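Local coordinates for 4-alpha-glucanotransferase (Corynebacterium glutamicum, PDB 5B68), which is an amylomaltase of the 4-alpha-glucanotransferase family, built from a TIM-barrel domain preceded by an N-terminal beta-sandwich domain, at residues 588-591 against 592-595; 614-617 against 618-621; 101-104 against 105-109; 314-317 against 318-322; 57-60 against 61-65. All blocks are in the same frame, centred on the assembly; numbering follows the deposited sequence.

Contact 1 (588-591 against 592-595)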
loop_
_atom_site.group_PDB
_atom_site.type_symbol
_atom_site.label_atom_id
_atom_site.label_comp_id
_atom_site.label_asym_id
_atom_site.label_seq_id
_atom_site.Cartn_x
_atom_site.Cartn_y
_atom_site.Cartn_z
ATOM N N ALA A 588 0.091 -11.859 -33.786
ATOM C CA ALA A 588 0.487 -13.273 -34.002
ATOM C C ALA A 588 1.866 -13.625 -33.476
ATOM O O ALA A 588 2.123 -14.744 -32.974
ATOM C CB ALA A 588 0.398 -13.633 -35.488
ATOM N N ALA A 589 2.789 -12.690 -33.631
ATOM C CA ALA A 589 4.157 -12.912 -33.212
ATOM C C ALA A 589 4.186 -12.963 -31.675
ATOM O O ALA A 589 4.946 -13.742 -31.102
ATOM C CB ALA A 589 5.041 -11.796 -33.740
ATOM N N GLU A 590 3.338 -12.135 -31.063
ATOM C CA GLU A 590 3.179 -12.093 -29.608
ATOM C C GLU A 590 2.535 -13.375 -29.090
ATOM O O GLU A 590 2.999 -13.921 -28.116
ATOM C CB GLU A 590 2.360 -10.890 -29.175
ATOM C CG GLU A 590 3.118 -9.576 -29.369
ATOM C CD GLU A 590 3.991 -9.190 -28.180
ATOM O OE1 GLU A 590 4.073 -7.982 -27.879
ATOM O OE2 GLU A 590 4.590 -10.070 -27.538
ATOM N N LEU A 591 1.467 -13.821 -29.734
ATOM C CA LEU A 591 0.787 -15.074 -29.325
ATOM C C LEU A 591 1.785 -16.231 -29.446
ATOM O O LEU A 591 1.817 -17.140 -28.584
ATOM C CB LEU A 591 -0.495 -15.307 -30.146
ATOM C CG LEU A 591 -1.707 -14.443 -29.830
ATOM C CD1 LEU A 591 -2.800 -14.499 -30.904
ATOM C CD2 LEU A 591 -2.288 -14.842 -28.475
ATOM N N ALA A 592 2.644 -16.198 -30.478
ATOM C CA ALA A 592 3.591 -17.269 -30.650
ATOM C C ALA A 592 4.649 -17.259 -29.590
ATOM O O ALA A 592 5.087 -18.311 -29.125
ATOM C CB ALA A 592 4.184 -17.289 -32.052
ATOM N N GLU A 593 5.059 -16.075 -29.155
ATOM C CA GLU A 593 6.062 -15.965 -28.055
ATOM C C GLU A 593 5.478 -16.484 -26.729
ATOM O O GLU A 593 6.152 -17.174 -25.961
ATOM C CB GLU A 593 6.475 -14.490 -27.868
ATOM C CG GLU A 593 7.984 -14.285 -27.852
ATOM C CD GLU A 593 8.347 -12.892 -28.354
ATOM O OE1 GLU A 593 7.828 -11.899 -27.761
ATOM O OE2 GLU A 593 9.111 -12.799 -29.356
ATOM N N ASP A 594 4.253 -16.045 -26.477
ATOM C CA ASP A 594 3.426 -16.480 -25.355
ATOM C C ASP A 594 3.256 -18.021 -25.300
ATOM O O ASP A 594 3.671 -18.642 -24.324
ATOM C CB ASP A 594 2.089 -15.750 -25.413
ATOM C CG ASP A 594 1.070 -16.329 -24.449
ATOM O OD1 ASP A 594 1.288 -16.178 -23.193
ATOM O OD2 ASP A 594 0.062 -16.918 -24.939
ATOM N N LEU A 595 2.797 -18.640 -26.401
ATOM C CA LEU A 595 2.725 -20.130 -26.434
ATOM C C LEU A 595 4.026 -20.801 -26.070
ATOM O O LEU A 595 4.061 -21.775 -25.261
ATOM C CB LEU A 595 2.328 -20.632 -27.833
ATOM C CG LEU A 595 1.935 -22.123 -27.903
ATOM C CD1 LEU A 595 0.639 -22.321 -27.109
ATOM C CD2 LEU A 595 1.730 -22.556 -29.350
#

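Contact 2 (614-617 against 618-621)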
loop_
_atom_site.group_PDB
_atom_site.type_symbol
_atom_site.label_atom_id
_atom_site.label_comp_id
_atom_site.label_asym_id
_atom_site.label_seq_id
_atom_site.Cartn_x
_atom_site.Cartn_y
_atom_site.Cartn_z
ATOM N N ARG A 614 3.957 -34.185 -21.082
ATOM C CA ARG A 614 3.520 -34.248 -22.457
ATOM C C ARG A 614 4.509 -33.737 -23.479
ATOM O O ARG A 614 4.263 -33.874 -24.662
ATOM C CB ARG A 614 2.241 -33.472 -22.642
ATOM C CG ARG A 614 1.107 -33.975 -21.808
ATOM C CD ARG A 614 -0.161 -33.310 -22.234
ATOM N NE ARG A 614 -1.229 -33.582 -21.299
ATOM C CZ ARG A 614 -2.494 -33.674 -21.656
ATOM N NH1 ARG A 614 -2.820 -33.511 -22.924
ATOM N NH2 ARG A 614 -3.419 -33.924 -20.760
ATOM N N GLU A 615 5.586 -33.102 -23.042
ATOM C CA GLU A 615 6.437 -32.369 -23.968
ATOM C C GLU A 615 5.620 -31.284 -24.666
ATOM O O GLU A 615 5.197 -31.428 -25.785
ATOM C CB GLU A 615 7.127 -33.301 -24.954
ATOM C CG GLU A 615 8.012 -34.333 -24.284
ATOM C CD GLU A 615 9.167 -33.723 -23.521
ATOM O OE1 GLU A 615 9.787 -34.430 -22.714
ATOM O OE2 GLU A 615 9.462 -32.531 -23.724
ATOM N N TYR A 616 5.318 -30.246 -23.901
ATOM C CA TYR A 616 4.457 -29.143 -24.305
ATOM C C TYR A 616 4.932 -28.281 -25.478
ATOM O O TYR A 616 4.134 -27.758 -26.207
ATOM C CB TYR A 616 4.083 -28.297 -23.081
ATOM C CG TYR A 616 3.293 -29.086 -22.063
ATOM C CD1 TYR A 616 3.928 -29.816 -21.085
ATOM C CD2 TYR A 616 1.920 -29.110 -22.098
ATOM C CE1 TYR A 616 3.214 -30.542 -20.164
ATOM C CE2 TYR A 616 1.195 -29.833 -21.182
ATOM C CZ TYR A 616 1.850 -30.549 -20.220
ATOM O OH TYR A 616 1.138 -31.265 -19.317
ATOM N N VAL A 617 6.226 -28.090 -25.612
ATOM C CA VAL A 617 6.783 -27.287 -26.718
ATOM C C VAL A 617 6.484 -28.061 -27.980
ATOM O O VAL A 617 6.974 -29.161 -28.152
ATOM C CB VAL A 617 8.322 -27.078 -26.600
ATOM C CG1 VAL A 617 8.902 -26.351 -27.822
ATOM C CG2 VAL A 617 8.691 -26.324 -25.311
ATOM N N GLY A 618 5.647 -27.497 -28.819
ATOM C CA GLY A 618 5.296 -28.122 -30.069
ATOM C C GLY A 618 3.809 -28.307 -30.153
ATOM O O GLY A 618 3.273 -28.327 -31.255
ATOM N N LEU A 619 3.149 -28.449 -28.995
ATOM C CA LEU A 619 1.708 -28.658 -28.940
ATOM C C LEU A 619 0.913 -27.401 -29.320
ATOM O O LEU A 619 1.314 -26.325 -28.974
ATOM C CB LEU A 619 1.301 -29.099 -27.520
ATOM C CG LEU A 619 1.117 -30.578 -27.096
ATOM C CD1 LEU A 619 1.750 -31.621 -28.004
ATOM C CD2 LEU A 619 1.535 -30.787 -25.645
ATOM N N GLU A 620 -0.230 -27.585 -29.949
ATOM C CA GLU A 620 -1.149 -26.510 -30.207
ATOM C C GLU A 620 -1.728 -26.090 -28.887
ATOM O O GLU A 620 -1.797 -26.874 -27.966
ATOM C CB GLU A 620 -2.282 -26.975 -31.094
ATOM C CG GLU A 620 -1.858 -27.311 -32.506
ATOM C CD GLU A 620 -2.537 -26.433 -33.521
ATOM O OE1 GLU A 620 -1.844 -25.998 -34.459
ATOM O OE2 GLU A 620 -3.754 -26.168 -33.373
ATOM N N ARG A 621 -2.140 -24.844 -28.816
ATOM C CA ARG A 621 -2.639 -24.259 -27.573
ATOM C C ARG A 621 -3.786 -25.058 -26.982
ATOM O O ARG A 621 -3.858 -25.236 -25.766
ATOM C CB ARG A 621 -3.103 -22.830 -27.796
ATOM C CG ARG A 621 -3.259 -22.027 -26.503
ATOM C CD ARG A 621 -3.752 -20.613 -26.787
ATOM N NE ARG A 621 -2.663 -19.792 -27.307
ATOM C CZ ARG A 621 -1.762 -19.130 -26.584
ATOM N NH1 ARG A 621 -0.855 -18.412 -27.216
ATOM N NH2 ARG A 621 -1.807 -19.118 -25.226
HETATM O O HOH W 1 2.538 -25.393 -26.709
#

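Contact 3 (101-104 against 105-109). With SO4 (sulfate ion), chain L.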
loop_
_atom_site.group_PDB
_atom_site.type_symbol
_atom_site.label_atom_id
_atom_site.label_comp_id
_atom_site.label_asym_id
_atom_site.label_seq_id
_atom_site.Cartn_x
_atom_site.Cartn_y
_atom_site.Cartn_z
ATOM N N ILE A 101 15.771 10.485 27.770
ATOM C CA ILE A 101 14.770 9.773 27.031
ATOM C C ILE A 101 13.492 9.651 27.839
ATOM O O ILE A 101 13.520 9.279 29.030
ATOM C CB ILE A 101 15.315 8.371 26.660
ATOM C CG1 ILE A 101 16.540 8.470 25.758
ATOM C CG2 ILE A 101 14.194 7.493 26.066
ATOM C CD1 ILE A 101 17.282 7.158 25.667
ATOM N N GLU A 102 12.337 9.855 27.192
ATOM C CA GLU A 102 11.050 9.501 27.768
ATOM C C GLU A 102 10.505 8.404 26.876
ATOM O O GLU A 102 10.292 8.607 25.714
ATOM C CB GLU A 102 10.106 10.719 27.826
ATOM C CG GLU A 102 8.712 10.235 28.261
ATOM C CD GLU A 102 7.820 11.229 28.987
ATOM O OE1 GLU A 102 6.595 11.174 28.709
ATOM O OE2 GLU A 102 8.323 11.995 29.881
ATOM N N LEU A 103 10.345 7.219 27.434
ATOM C CA LEU A 103 9.765 6.105 26.694
ATOM C C LEU A 103 8.278 6.317 26.429
ATOM O O LEU A 103 7.587 7.163 27.036
ATOM C CB LEU A 103 10.008 4.807 27.431
ATOM C CG LEU A 103 11.438 4.393 27.628
ATOM C CD1 LEU A 103 11.425 3.055 28.348
ATOM C CD2 LEU A 103 12.239 4.286 26.341
ATOM N N GLU A 104 7.767 5.528 25.508
ATOM C CA GLU A 104 6.378 5.544 25.109
ATOM C C GLU A 104 5.441 5.378 26.329
ATOM O O GLU A 104 4.391 5.990 26.370
ATOM C CB GLU A 104 6.118 4.405 24.104
ATOM C CG GLU A 104 4.733 4.497 23.473
ATOM C CD GLU A 104 4.544 3.523 22.285
ATOM O OE1 GLU A 104 3.401 3.408 21.849
ATOM O OE2 GLU A 104 5.465 2.831 21.860
ATOM N N ASP A 105 5.828 4.553 27.284
ATOM C CA ASP A 105 4.995 4.247 28.447
ATOM C C ASP A 105 5.153 5.236 29.567
ATOM O O ASP A 105 4.463 5.075 30.575
ATOM C CB ASP A 105 5.223 2.822 28.952
ATOM C CG ASP A 105 6.587 2.592 29.542
ATOM O OD1 ASP A 105 7.428 3.496 29.683
ATOM O OD2 ASP A 105 6.821 1.428 29.913
ATOM N N GLY A 106 6.043 6.224 29.425
ATOM C CA GLY A 106 6.235 7.299 30.432
ATOM C C GLY A 106 7.483 7.143 31.302
ATOM O O GLY A 106 7.853 8.041 32.025
ATOM N N THR A 107 8.156 6.016 31.213
ATOM C CA THR A 107 9.386 5.722 31.971
ATOM C C THR A 107 10.490 6.646 31.481
ATOM O O THR A 107 10.616 6.870 30.282
ATOM C CB THR A 107 9.898 4.332 31.566
ATOM O OG1 THR A 107 8.848 3.382 31.717
ATOM C CG2 THR A 107 11.104 3.910 32.399
ATOM N N GLN A 108 11.299 7.173 32.370
ATOM C CA GLN A 108 12.547 7.867 31.935
ATOM C C GLN A 108 13.726 6.938 31.768
ATOM O O GLN A 108 13.884 6.009 32.567
ATOM C CB GLN A 108 12.935 8.994 32.915
ATOM C CG GLN A 108 12.918 10.416 32.331
ATOM C CD GLN A 108 11.617 11.186 32.596
ATOM O OE1 GLN A 108 10.502 10.646 32.432
ATOM N NE2 GLN A 108 11.757 12.445 33.023
ATOM N N ARG A 109 14.558 7.200 30.750
ATOM C CA ARG A 109 15.897 6.615 30.604
ATOM C C ARG A 109 16.993 7.683 30.347
ATOM O O ARG A 109 16.725 8.792 29.860
ATOM C CB ARG A 109 15.917 5.543 29.483
ATOM C CG ARG A 109 15.007 4.304 29.675
ATOM C CD ARG A 109 15.399 3.412 30.871
ATOM N NE ARG A 109 16.759 2.993 30.747
ATOM C CZ ARG A 109 17.227 1.958 30.039
ATOM N NH1 ARG A 109 18.531 1.756 29.974
ATOM N NH2 ARG A 109 16.406 1.112 29.411
HETATM S S SO4 L . 19.138 4.430 33.087
HETATM O O1 SO4 L . 18.298 5.561 33.609
HETATM O O2 SO4 L . 20.557 4.709 33.461
HETATM O O3 SO4 L . 19.038 4.299 31.601
HETATM O O4 SO4 L . 18.660 3.155 33.697
#

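Contact 4 (314-317 against 318-322)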
loop_
_atom_site.group_PDB
_atom_site.type_symbol
_atom_site.label_atom_id
_atom_site.label_comp_id
_atom_site.label_asym_id
_atom_site.label_seq_id
_atom_site.Cartn_x
_atom_site.Cartn_y
_atom_site.Cartn_z
ATOM N N VAL A 314 -16.905 6.887 21.532
ATOM C CA VAL A 314 -16.037 7.892 22.123
ATOM C C VAL A 314 -14.609 7.363 22.323
ATOM O O VAL A 314 -13.659 8.074 22.146
ATOM C CB VAL A 314 -16.626 8.331 23.475
ATOM C CG1 VAL A 314 -15.564 9.006 24.373
ATOM C CG2 VAL A 314 -17.854 9.240 23.201
ATOM N N SER A 315 -14.486 6.126 22.709
ATOM C CA SER A 315 -13.200 5.454 22.852
ATOM C C SER A 315 -12.401 5.403 21.478
ATOM O O SER A 315 -11.222 5.738 21.422
ATOM C CB SER A 315 -13.443 4.049 23.412
ATOM O OG SER A 315 -12.210 3.380 23.582
ATOM N N PHE A 316 -13.089 5.042 20.404
ATOM C CA PHE A 316 -12.516 5.112 19.069
ATOM C C PHE A 316 -12.052 6.521 18.752
ATOM O O PHE A 316 -10.919 6.686 18.264
ATOM C CB PHE A 316 -13.540 4.655 18.014
ATOM C CG PHE A 316 -13.107 4.884 16.594
ATOM C CD1 PHE A 316 -12.271 3.963 15.976
ATOM C CD2 PHE A 316 -13.584 5.990 15.859
ATOM C CE1 PHE A 316 -11.920 4.118 14.645
ATOM C CE2 PHE A 316 -13.205 6.160 14.542
ATOM C CZ PHE A 316 -12.359 5.229 13.940
ATOM N N VAL A 317 -12.896 7.538 18.982
ATOM C CA VAL A 317 -12.534 8.904 18.570
ATOM C C VAL A 317 -11.252 9.365 19.339
ATOM O O VAL A 317 -10.382 10.008 18.744
ATOM C CB VAL A 317 -13.710 9.879 18.779
ATOM C CG1 VAL A 317 -13.274 11.324 18.656
ATOM C CG2 VAL A 317 -14.798 9.590 17.720
ATOM N N GLN A 318 -11.178 9.010 20.616
ATOM C CA GLN A 318 -10.024 9.363 21.462
ATOM C C GLN A 318 -8.818 8.694 20.905
ATOM O O GLN A 318 -7.764 9.345 20.793
ATOM C CB GLN A 318 -10.112 8.899 22.943
ATOM C CG GLN A 318 -10.739 9.879 23.922
ATOM C CD GLN A 318 -9.892 11.140 24.226
ATOM O OE1 GLN A 318 -8.954 11.487 23.498
ATOM N NE2 GLN A 318 -10.250 11.839 25.316
ATOM N N ARG A 319 -8.962 7.411 20.566
ATOM C CA ARG A 319 -7.823 6.658 20.066
ATOM C C ARG A 319 -7.242 7.284 18.798
ATOM O O ARG A 319 -5.997 7.326 18.647
ATOM C CB ARG A 319 -8.203 5.178 19.853
ATOM C CG ARG A 319 -7.046 4.235 19.485
ATOM C CD ARG A 319 -7.553 2.864 19.097
ATOM N NE ARG A 319 -8.235 2.891 17.774
ATOM C CZ ARG A 319 -9.017 1.939 17.292
ATOM N NH1 ARG A 319 -9.512 2.027 16.048
ATOM N NH2 ARG A 319 -9.205 0.821 17.970
ATOM N N GLU A 320 -8.084 7.765 17.892
ATOM C CA GLU A 320 -7.642 8.195 16.564
ATOM C C GLU A 320 -7.151 9.639 16.505
ATOM O O GLU A 320 -6.440 10.040 15.597
ATOM C CB GLU A 320 -8.755 7.963 15.503
ATOM C CG GLU A 320 -9.131 6.496 15.404
ATOM C CD GLU A 320 -8.010 5.634 14.888
ATOM O OE1 GLU A 320 -7.981 4.457 15.280
ATOM O OE2 GLU A 320 -7.183 6.096 14.061
ATOM N N GLY A 321 -7.539 10.446 17.493
ATOM C CA GLY A 321 -6.923 11.741 17.631
ATOM C C GLY A 321 -7.164 12.721 16.544
ATOM O O GLY A 321 -8.178 12.664 15.780
ATOM N N GLN A 322 -6.223 13.629 16.393
ATOM C CA GLN A 322 -6.491 14.751 15.562
ATOM C C GLN A 322 -6.550 14.437 14.075
ATOM O O GLN A 322 -7.253 15.146 13.321
ATOM C CB GLN A 322 -5.445 15.837 15.803
ATOM C CG GLN A 322 -5.683 17.188 15.123
ATOM C CD GLN A 322 -6.935 17.867 15.644
ATOM O OE1 GLN A 322 -7.736 18.407 14.900
ATOM N NE2 GLN A 322 -7.117 17.801 16.913
HETATM O O HOH W 2 -10.499 12.164 17.208
#

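Contact 5 (57-60 against 61-65). With SO4 (sulfate ion), chain G.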
loop_
_atom_site.group_PDB
_atom_site.type_symbol
_atom_site.label_atom_id
_atom_site.label_comp_id
_atom_site.label_asym_id
_atom_site.label_seq_id
_atom_site.Cartn_x
_atom_site.Cartn_y
_atom_site.Cartn_z
ATOM N N ILE A 57 23.402 28.961 -5.468
ATOM C CA ILE A 57 23.532 27.523 -5.204
ATOM C C ILE A 57 24.527 27.381 -4.095
ATOM O O ILE A 57 24.297 26.628 -3.152
ATOM C CB ILE A 57 23.947 26.744 -6.461
ATOM C CG1 ILE A 57 22.774 26.622 -7.426
ATOM C CG2 ILE A 57 24.393 25.332 -6.138
ATOM C CD1 ILE A 57 23.248 26.295 -8.810
ATOM N N GLN A 58 25.656 28.086 -4.183
ATOM C CA GLN A 58 26.673 28.031 -3.109
ATOM C C GLN A 58 26.106 28.506 -1.790
ATOM O O GLN A 58 26.432 27.975 -0.714
ATOM C CB GLN A 58 27.959 28.801 -3.483
ATOM C CG GLN A 58 28.746 28.072 -4.561
ATOM C CD GLN A 58 29.999 28.775 -5.029
ATOM O OE1 GLN A 58 29.987 29.562 -5.988
ATOM N NE2 GLN A 58 31.105 28.434 -4.394
ATOM N N ARG A 59 25.261 29.516 -1.852
ATOM C CA ARG A 59 24.644 29.992 -0.640
ATOM C C ARG A 59 23.661 28.934 -0.080
ATOM O O ARG A 59 23.520 28.830 1.140
ATOM C CB ARG A 59 23.961 31.312 -0.884
ATOM C CG ARG A 59 23.145 31.855 0.275
ATOM C CD ARG A 59 22.432 33.177 -0.062
ATOM N NE ARG A 59 21.574 33.564 1.068
ATOM C CZ ARG A 59 20.285 33.268 1.196
ATOM N NH1 ARG A 59 19.636 32.607 0.252
ATOM N NH2 ARG A 59 19.631 33.653 2.294
ATOM N N GLN A 60 22.966 28.211 -0.948
ATOM C CA GLN A 60 22.113 27.099 -0.444
ATOM C C GLN A 60 22.949 25.961 0.159
ATOM O O GLN A 60 22.509 25.345 1.108
ATOM C CB GLN A 60 21.146 26.620 -1.491
ATOM C CG GLN A 60 20.030 27.608 -1.789
ATOM C CD GLN A 60 19.213 27.968 -0.575
ATOM O OE1 GLN A 60 18.816 27.101 0.207
ATOM N NE2 GLN A 60 19.008 29.263 -0.349
ATOM N N ILE A 61 24.132 25.681 -0.404
ATOM C CA ILE A 61 25.032 24.709 0.230
ATOM C C ILE A 61 25.384 25.149 1.655
ATOM O O ILE A 61 25.242 24.398 2.609
ATOM C CB ILE A 61 26.244 24.460 -0.638
ATOM C CG1 ILE A 61 25.770 23.769 -1.927
ATOM C CG2 ILE A 61 27.297 23.622 0.055
ATOM C CD1 ILE A 61 26.756 23.782 -3.065
ATOM N N ALA A 62 25.900 26.367 1.798
ATOM C CA ALA A 62 26.290 26.868 3.089
ATOM C C ALA A 62 25.128 26.910 4.080
ATOM O O ALA A 62 25.328 26.551 5.235
ATOM C CB ALA A 62 26.964 28.262 2.979
ATOM N N LEU A 63 23.933 27.313 3.626
ATOM C CA LEU A 63 22.761 27.330 4.482
ATOM C C LEU A 63 22.377 25.909 4.956
ATOM O O LEU A 63 21.981 25.750 6.114
ATOM C CB LEU A 63 21.542 28.009 3.870
ATOM C CG LEU A 63 21.645 29.553 3.920
ATOM C CD1 LEU A 63 20.701 30.163 2.888
ATOM C CD2 LEU A 63 21.346 30.147 5.314
ATOM N N PHE A 64 22.552 24.915 4.081
ATOM C CA PHE A 64 22.278 23.523 4.500
ATOM C C PHE A 64 23.218 23.145 5.674
ATOM O O PHE A 64 22.753 22.659 6.702
ATOM C CB PHE A 64 22.481 22.552 3.344
ATOM C CG PHE A 64 22.189 21.141 3.710
ATOM C CD1 PHE A 64 20.882 20.688 3.663
ATOM C CD2 PHE A 64 23.199 20.302 4.270
ATOM C CE1 PHE A 64 20.589 19.376 4.012
ATOM C CE2 PHE A 64 22.890 18.994 4.639
ATOM C CZ PHE A 64 21.587 18.574 4.552
ATOM N N HIS A 65 24.548 23.374 5.519
ATOM C CA HIS A 65 25.507 22.984 6.591
ATOM C C HIS A 65 25.258 23.779 7.858
ATOM O O HIS A 65 25.282 23.255 8.939
ATOM C CB HIS A 65 26.958 23.034 6.118
ATOM C CG HIS A 65 27.251 22.072 5.034
ATOM N ND1 HIS A 65 27.209 20.711 5.227
ATOM C CD2 HIS A 65 27.615 22.259 3.746
ATOM C CE1 HIS A 65 27.543 20.094 4.103
ATOM N NE2 HIS A 65 27.771 21.020 3.188
HETATM S S SO4 G . 16.471 30.740 2.330
HETATM O O1 SO4 G . 16.508 29.276 2.546
HETATM O O2 SO4 G . 16.991 31.423 3.557
HETATM O O3 SO4 G . 17.352 31.131 1.214
HETATM O O4 SO4 G . 15.005 31.002 2.094
#

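Contact 1 (588-591 against 592-595)
A588 hands its carbonyl to the residue four places on: A588 O lies 2.9 Å from A592 N, and the methyl group of A592 rests beside the same oxygen. A589 repeats the step, A589 O accepting from E593 N at 3.0 Å; like its predecessor, this bond is noticeably bent. At E590 the backbone link is nearly straight, with D594 N 3.0 Å from E590 O and D594 CB packed against that acceptor at 3.4 Å. This succession of i to i+4 bonds is that of an alpha helix, here the opening turns of helix 587-607 on the surface of the TIM-barrel family region. The side chain of E590 sets off away from the next turn, but a bend at chi2 (-87°) carries its carboxylate back, so that OE2 comes within 3.7 Å of E593 OE1. The two carboxylate planes stand 76° apart. No hydrogen bond joins these like charges, which would be expected to disfavour each other; E590 OE1 is held from elsewhere, by T585 OG1. L591 completes the series, its O receiving L595 N at 2.8 Å and 175°, while L595 CB lies against the same carbonyl. The side chains of E590, L591 and D594 all touch I574 of helix 572-579. D594 is also tied down at its polar end: OD1 is hydrogen-bonded to Q598 NE2, and OD2 forms a salt bridge with R621 NH1.

Contact 2 (614-617 against 618-621)
L619 folds back against Y616 across a type II beta turn that runs from Y616 to L619, in the loop between helices 587-607 and 627-639. The leucine crosses the tyrosine at a slant, L619 CD2 approaching Y616 CD2 to 3.9 Å. The CD2 methyl group of L619 meets the backbone as well, 3.6 Å from Y616 CA and 3.7 Å from E615 O. The L619 side chain adopts a chi1 of -96°, well away from a staggered value. R614 CB stands over the same side of the ring, toward its rim, where it also meets L619 CD2, while the rest of the arginine chain runs on extended. R614 and L619 together pack against one side of the ring. The tyrosine hydroxyl OH is hydrogen-bonded to P612 O, and Y616 N to D603 OD1 of helix 587-607, whose A599 and D603 are touched by V617. G618 occupies the third turn position with a positive phi of 123°. The turn is closed by L619 N donating to Y616 O at 3.0 Å, from a point 46° out of the carbonyl plane. A single water gives a second bond to that acceptor and bridges the turn, lying 2.9 Å from Y616 O and 2.7 Å from L619 O.

Contact 3 (101-104 against 105-109)
I101 and R109 face each other as an antiparallel hydrogen-bonded pair, E102 and Q108 form the non-hydrogen-bonded pair next to it, and L103 to G106 make a type I beta turn followed by a G1 bulge at G106 and T107, which completes the hairpin. The bulge shows in its two links: L103 N donates to T107 O at 2.9 Å, while G106 N reaches L103 O from well above the carbonyl plane. D105, the third residue of the turn, holds it from within. Its carboxylate group takes the crowded position between backbone N and carbonyl carbon (chi1 68°), and D105 OD1 accepts T107 N at 3.0 Å, an Asx turn, and also a very short bond from T107 OG1. The side chains of L103 and T107 lie alongside each other and point the same way, L103 CD1 3.8 Å from T107 CB. R109 crosses that leucine, its CG 4.0 Å from L103 CD1, then bends at chi2 and chi3 so that NE and NH1 both grip one oxygen of a sulfate ion, probably from the crystallisation liquor. That oxygen, O3, meets the guanidinium edge in plane, 2.8 Å from R109 NE. R109 NH1 has a salt bridge to D138 as well. With E102 and Q108 on one face of the sheet, I101 and R109 lie on the other, where I101 packs on P136 and L146. Strand 142-150 flanks the hairpin along strand 98-102: E102 bonds to K145 through the backbone, L103 rests on H144, and E104 OE2 accepts W143 N.

Contact 4 (314-317 against 318-322)
F316 is met by two charged residues of the next turn: E320 places its CG over one ring face, 3.9 Å from the centroid in a CH-pi contact, while R319 NH1 sits at the ring edge, 3.4 Å from F316 CD1. With CG anti to the backbone N (chi1 171°), the phenylalanine ring comes to lie beside both. The guanidinium plane is tipped 71° from the ring. R319 NE and NH1 both donate to E320 OE1 at 3.0 Å, a side-on salt bridge. OE1 is approached on its anti side, somewhat out of the carboxylate plane. Further partners lie outside the segments: E320 OE2 makes a salt bridge with R241 NH1, and R319 NH1 another with D364 OD1. This buried carboxylate is therefore fixed through both oxygens, and the arginines beside it would tend to stabilise its charge. Along the backbone Q318 N, R319 N, E320 N and G321 N bond to V314 O, S315 O, F316 O and V317 O in alpha-helical order. V317 O carries more than its share: besides G321 N at 3.1 Å from V317 O it has a weak bond from E320 N and a water 2.6 Å away, which also donates to G321 O. All this lies within helix 307-338. Helix 349-376 presses on it through W361, whose ring meets that of F316 with planes about 50° apart, through D364, and through M357 against V317. On the side of E320, helix 441-452 supplies T449 and R452.

Contact 5 (57-60 against 61-65)
I61, L63 and Q60 carry this contact, each reaching back or forward one turn. I61 stands over the carbonyl of I57, its CG1 3.4 Å from I57 O, and its CD1 touches I57 CG2 at 4.2 Å, the two isoleucines crossing at an angle. L63 lies over R59: its CD1 sits centrally above one face of the guanidinium group, 3.6 Å from R59 CZ, so that a methyl group covers the flat cation. R59 gets there by keeping CG opposite its backbone N (chi1 174°) and its chain extended as far as NE. These residues lie on consecutive turns of alpha helix 54-69, held by i to i+4 backbone bonds such as I61 N to I57 O and F64 N to Q60 O. Q60, by contrast, bends at chi2 (-58°) and brings its amide beside the same leucine, Q60 NE2 3.8 Å from L63 CD1. R59 NH1 and Q60 NE2 each donate to sulfate O3 at 2.9 Å. The ion, probably from the crystallisation liquor, is also bound by R67 and N45. I57 packs on F6 of helix 5-13, and I61 on E9; the ring of F64 meets that of Y14 edge-to-face.

Overall arrangement
From the N terminus, contact 5 comes first, within helix 54-69 packed on helix 5-13. Contact 3 follows as the turn closing the hairpin of strands 98-102 and 108-114 in the beta-sandwich region. Contact 4 is set in helix 307-338, in the glucanotransferase part of the chain; its centre lies about 23 Å from that of contact 3, although they do not touch. Contacts 1 and 2, on the far side of the chain's centre from contacts 3 and 4, end the series. All five are local and in sequence, so none nests or crosses. Only contacts 1 and 2 meet, joining helix 587-607 to the loop before helix 627-639.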